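CrmK (Actinoalloteichus sp. WH1-2216-6, PDB 5I1V) is an FAD-dependent oxidase of caerulomycin biosynthesis, carrying a covalently bound flavin and taking part in the recycling of shunt products. Local coordinates at residues A[271-276]-A[358-363]; A[371-376]-A[404-409]. One frame throughout, in Å; residues are numbered along the deposited sequence. Where two conformers were deposited one is given.

Contact 1: residues A[271-276]-A[358-363]; sequences FHRSAG and AAYRHL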
# COMPACT_ATOMS: atom_id res chain seq x y z
N PHE A 271 -13.70 15.87 10.52
CA PHE A 271 -13.80 16.33 9.17
C PHE A 271 -14.69 17.55 9.03
O PHE A 271 -15.64 17.75 9.83
CB PHE A 271 -14.40 15.25 8.31
CG PHE A 271 -13.55 14.01 8.15
CD1 PHE A 271 -12.44 14.01 7.31
CD2 PHE A 271 -13.92 12.83 8.75
CE1 PHE A 271 -11.68 12.85 7.14
CE2 PHE A 271 -13.20 11.67 8.57
CZ PHE A 271 -12.08 11.68 7.76
N HIS A 272 -14.40 18.33 8.01
CA HIS A 272 -15.30 19.35 7.54
C HIS A 272 -16.62 18.69 7.15
O HIS A 272 -16.67 17.54 6.71
CB HIS A 272 -14.71 20.11 6.35
CG HIS A 272 -15.60 21.20 5.85
ND1 HIS A 272 -16.45 21.03 4.77
CD2 HIS A 272 -15.80 22.45 6.29
CE1 HIS A 272 -17.15 22.14 4.59
NE2 HIS A 272 -16.77 23.02 5.50
N ARG A 273 -17.69 19.47 7.31
CA ARG A 273 -19.06 19.02 7.06
C ARG A 273 -19.23 18.30 5.73
O ARG A 273 -19.96 17.31 5.64
CB ARG A 273 -20.02 20.23 7.13
CG ARG A 273 -21.46 19.93 6.69
CD ARG A 273 -22.46 21.01 7.13
NE ARG A 273 -23.46 20.50 8.08
CZ ARG A 273 -23.66 21.02 9.28
NH1 ARG A 273 -22.97 22.08 9.64
NH2 ARG A 273 -24.56 20.51 10.12
N SER A 274 -18.57 18.80 4.68
CA SER A 274 -18.70 18.21 3.35
C SER A 274 -18.30 16.76 3.30
O SER A 274 -18.65 16.10 2.34
CB SER A 274 -17.90 18.97 2.31
OG SER A 274 -16.52 18.99 2.65
N ALA A 275 -17.54 16.26 4.29
CA ALA A 275 -17.28 14.82 4.38
C ALA A 275 -18.49 14.03 4.82
O ALA A 275 -18.55 12.83 4.57
CB ALA A 275 -16.11 14.53 5.33
N GLY A 276 -19.45 14.65 5.52
CA GLY A 276 -20.66 13.93 5.94
C GLY A 276 -20.66 13.28 7.31
O GLY A 276 -21.71 12.88 7.79
N ALA A 358 -15.05 27.94 17.76
CA ALA A 358 -14.23 28.43 16.66
C ALA A 358 -13.96 27.32 15.62
O ALA A 358 -14.01 27.57 14.44
CB ALA A 358 -12.93 29.01 17.17
N ALA A 359 -13.70 26.11 16.09
CA ALA A 359 -13.43 24.99 15.19
C ALA A 359 -14.70 24.63 14.50
O ALA A 359 -14.72 24.49 13.29
CB ALA A 359 -12.93 23.79 15.95
N TYR A 360 -15.79 24.52 15.26
CA TYR A 360 -17.10 24.22 14.64
C TYR A 360 -17.41 25.17 13.49
O TYR A 360 -17.86 24.74 12.42
CB TYR A 360 -18.22 24.22 15.66
CG TYR A 360 -19.51 23.66 15.10
CD1 TYR A 360 -19.70 22.29 14.95
CD2 TYR A 360 -20.54 24.51 14.70
CE1 TYR A 360 -20.90 21.78 14.44
CE2 TYR A 360 -21.73 24.02 14.17
CZ TYR A 360 -21.91 22.66 14.05
OH TYR A 360 -23.12 22.20 13.52
N ARG A 361 -17.12 26.44 13.69
CA ARG A 361 -17.44 27.46 12.69
C ARG A 361 -16.77 27.21 11.34
O ARG A 361 -17.41 27.32 10.30
CB ARG A 361 -17.02 28.84 13.21
CG ARG A 361 -17.57 30.00 12.40
CD ARG A 361 -16.63 30.47 11.29
NE ARG A 361 -15.82 31.61 11.74
CZ ARG A 361 -15.42 32.62 10.97
NH1 ARG A 361 -15.75 32.68 9.68
NH2 ARG A 361 -14.70 33.59 11.51
N HIS A 362 -15.48 26.89 11.38
CA HIS A 362 -14.74 26.54 10.16
C HIS A 362 -15.09 25.13 9.65
O HIS A 362 -15.14 24.90 8.45
CB HIS A 362 -13.24 26.67 10.43
CG HIS A 362 -12.81 28.07 10.71
ND1 HIS A 362 -12.64 29.00 9.71
CD2 HIS A 362 -12.56 28.71 11.87
CE1 HIS A 362 -12.29 30.16 10.24
NE2 HIS A 362 -12.23 30.01 11.55
N LEU A 363 -15.32 24.18 10.55
CA LEU A 363 -15.74 22.82 10.14
C LEU A 363 -17.16 22.72 9.57
O LEU A 363 -17.42 21.82 8.76
CB LEU A 363 -15.60 21.82 11.29
CG LEU A 363 -14.16 21.60 11.79
CD1 LEU A 363 -14.20 20.89 13.14
CD2 LEU A 363 -13.35 20.79 10.77

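Contact 2: residues A[371-376]-A[404-409]; sequences PSAAME and YMVAWT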
# COMPACT_ATOMS: atom_id res chain seq x y z
N PRO A 371 -14.06 17.28 1.34
CA PRO A 371 -14.33 16.17 2.24
C PRO A 371 -13.03 15.62 2.87
O PRO A 371 -13.11 14.92 3.87
CB PRO A 371 -14.97 15.11 1.34
CG PRO A 371 -15.29 15.78 0.07
CD PRO A 371 -14.35 16.94 -0.06
N SER A 372 -11.87 15.93 2.29
CA SER A 372 -10.59 15.61 2.97
C SER A 372 -10.14 16.56 4.07
O SER A 372 -9.21 16.24 4.79
CB SER A 372 -9.47 15.48 1.98
OG SER A 372 -9.90 14.57 1.02
N ALA A 373 -10.77 17.72 4.22
CA ALA A 373 -10.37 18.64 5.25
C ALA A 373 -10.78 18.14 6.63
O ALA A 373 -11.92 17.73 6.83
CB ALA A 373 -10.95 20.01 4.99
N ALA A 374 -9.86 18.19 7.58
CA ALA A 374 -10.09 17.66 8.93
C ALA A 374 -9.11 18.20 9.95
O ALA A 374 -7.99 18.63 9.61
CB ALA A 374 -10.04 16.16 8.93
N MET A 375 -9.55 18.21 11.20
CA MET A 375 -8.63 18.19 12.30
C MET A 375 -8.84 16.90 13.07
O MET A 375 -9.92 16.30 13.05
CB MET A 375 -8.68 19.46 13.18
CG MET A 375 -9.97 19.73 13.90
SD MET A 375 -9.84 21.26 14.87
CE MET A 375 -8.56 20.79 16.05
N GLU A 376 -7.76 16.44 13.67
CA GLU A 376 -7.76 15.19 14.41
C GLU A 376 -7.18 15.36 15.79
O GLU A 376 -6.23 16.11 15.99
CB GLU A 376 -6.90 14.13 13.69
CG GLU A 376 -7.17 13.92 12.22
CD GLU A 376 -6.29 12.82 11.59
OE1 GLU A 376 -5.21 12.46 12.14
OE2 GLU A 376 -6.70 12.30 10.53
N TYR A 404 -3.90 18.77 11.55
CA TYR A 404 -4.81 19.46 10.64
C TYR A 404 -4.35 19.11 9.24
O TYR A 404 -3.13 19.10 8.98
CB TYR A 404 -4.70 20.96 10.78
CG TYR A 404 -5.01 21.49 12.13
CD1 TYR A 404 -4.21 21.21 13.24
CD2 TYR A 404 -6.11 22.32 12.33
CE1 TYR A 404 -4.50 21.74 14.49
CE2 TYR A 404 -6.41 22.82 13.58
CZ TYR A 404 -5.63 22.54 14.65
OH TYR A 404 -5.95 23.11 15.87
N MET A 405 -5.28 18.77 8.36
CA MET A 405 -4.94 18.46 6.99
C MET A 405 -6.04 18.87 5.99
O MET A 405 -7.23 18.87 6.33
CB MET A 405 -4.49 17.00 6.89
CG MET A 405 -5.32 16.00 6.10
SD MET A 405 -4.48 15.32 4.61
CE MET A 405 -2.75 15.15 5.07
N VAL A 406 -5.60 19.30 4.80
CA VAL A 406 -6.46 19.53 3.63
C VAL A 406 -5.71 18.87 2.51
O VAL A 406 -4.45 18.95 2.45
CB VAL A 406 -6.69 21.02 3.28
CG1 VAL A 406 -7.64 21.67 4.25
CG2 VAL A 406 -5.42 21.82 3.29
N ALA A 407 -6.45 18.08 1.73
CA ALA A 407 -5.92 17.38 0.54
C ALA A 407 -6.82 17.67 -0.66
O ALA A 407 -8.04 17.67 -0.55
CB ALA A 407 -5.82 15.92 0.79
N TRP A 408 -6.20 17.97 -1.79
CA TRP A 408 -6.97 18.29 -3.00
C TRP A 408 -6.14 17.97 -4.24
O TRP A 408 -4.95 17.59 -4.14
CB TRP A 408 -7.43 19.75 -2.96
CG TRP A 408 -6.35 20.77 -3.11
CD1 TRP A 408 -6.05 21.44 -4.25
CD2 TRP A 408 -5.43 21.22 -2.12
NE1 TRP A 408 -5.02 22.30 -4.03
CE2 TRP A 408 -4.60 22.18 -2.74
CE3 TRP A 408 -5.21 20.91 -0.77
CZ2 TRP A 408 -3.60 22.87 -2.05
CZ3 TRP A 408 -4.20 21.58 -0.09
CH2 TRP A 408 -3.42 22.54 -0.72
N THR A 409 -6.74 18.12 -5.42
CA THR A 409 -6.03 17.75 -6.63
C THR A 409 -5.87 18.86 -7.64
O THR A 409 -4.92 18.84 -8.40
CB THR A 409 -6.69 16.55 -7.33
OG1 THR A 409 -8.07 16.84 -7.58
CG2 THR A 409 -6.59 15.28 -6.47

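Contact 1: residues A[271-276]-A[358-363]
The N-H of R273 donates to L363 O, with N and O 2.8 Å apart and the N-H...O angle 159°. This bond docks the 3-10 turn 273-275, which links strands 265-271 and 277-285, on the C-terminal end of helix 353-364. The same oxygen also receives a weaker CA-H...O contact from H272 CA.

The imidazole of H272 brings a ring C-H up to the helix carbonyls. With CG anti to the backbone N (chi1 -179°), its carbon CD2 stands 3.0 Å from L363 O and, near the ring plane, 3.3 Å from H362 O, which is held by a hydrogen bond from W420 NE1. ND1 is used within the turn, hydrogen-bonded to S274 OG at 2.9 Å, and NE2 just beyond the helix segment, at R365 O. Histidine suits this place because its two nitrogens bridge turn and helix end.

Apolar packing comes from L363, whose CD2 branch lies against the main chain, 3.9 Å from F271 C.

The chemistry thus centres on L363 O, one residue before the helix ends: it takes the R273 amide as its hydrogen bond, with C-H groups of H272 gathered around it.

Contact 2: residues A[371-376]-A[404-409]
Two neighbouring antiparallel strands of the large sheet in this FAD-linked oxidase, 374-379 and 400-408, meet here at the start of the first. A374 and M405 form a hydrogen-bonded pair: A374 N donates to M405 O and M405 N to A374 O, both at 3.0 Å. Both side chains leave on the face away from M375 and Y404, that of M405 about 6 Å from the bound FAD.

M375 and Y404 are the adjoining non-hydrogen-bonded pair, and their side chains lie alongside each other. M375 CB lies over one face of the phenol ring, 4.2 Å from its centroid and 23° off the normal. SD makes an oblique Met-aromatic contact at 4.8 Å from the centroid, and the bend at chi3 (-64°) brings the methyl CE to 3.5 Å from Y404 OH. The flexible thioether follows the ring from CB to hydroxyl, and an alanine in place of Y404 is likely to leave M375 without the ring face under its CB and its thioether less fixed in rotation.

At the other end A373 CB touches V406 CG1 at 3.8 Å, and S372 CB packs on the CB of A407, whose buried N has no partner in the model. Helix 414-428 lies against the face bearing M375, Y404 and V406 through I428 and W420, while strands 265-271 and 339-347 flank the pair.

From the N terminus, the chain leaves strand 265-271, makes the turn that opens contact 1, and returns to it through helix 353-364, closing a loop of 81 intervening residues. Contact 2 opens a few residues later, as the chain enters strand 374-379, and closes with strand 400-408 after a shorter excursion of 27 residues. The two loops therefore lie in series, neither nested nor crossed. Their centres are nonetheless only 10 Å apart, because strands 265-271 and 374-379 are neighbours in the sheet: H272 N probably hydrogen-bonds A373 O at 2.8 Å, and F271 packs on A374. Together they tie helix 353-364 to three adjacent strands of the sheet, 265-271, 374-379 and 400-408.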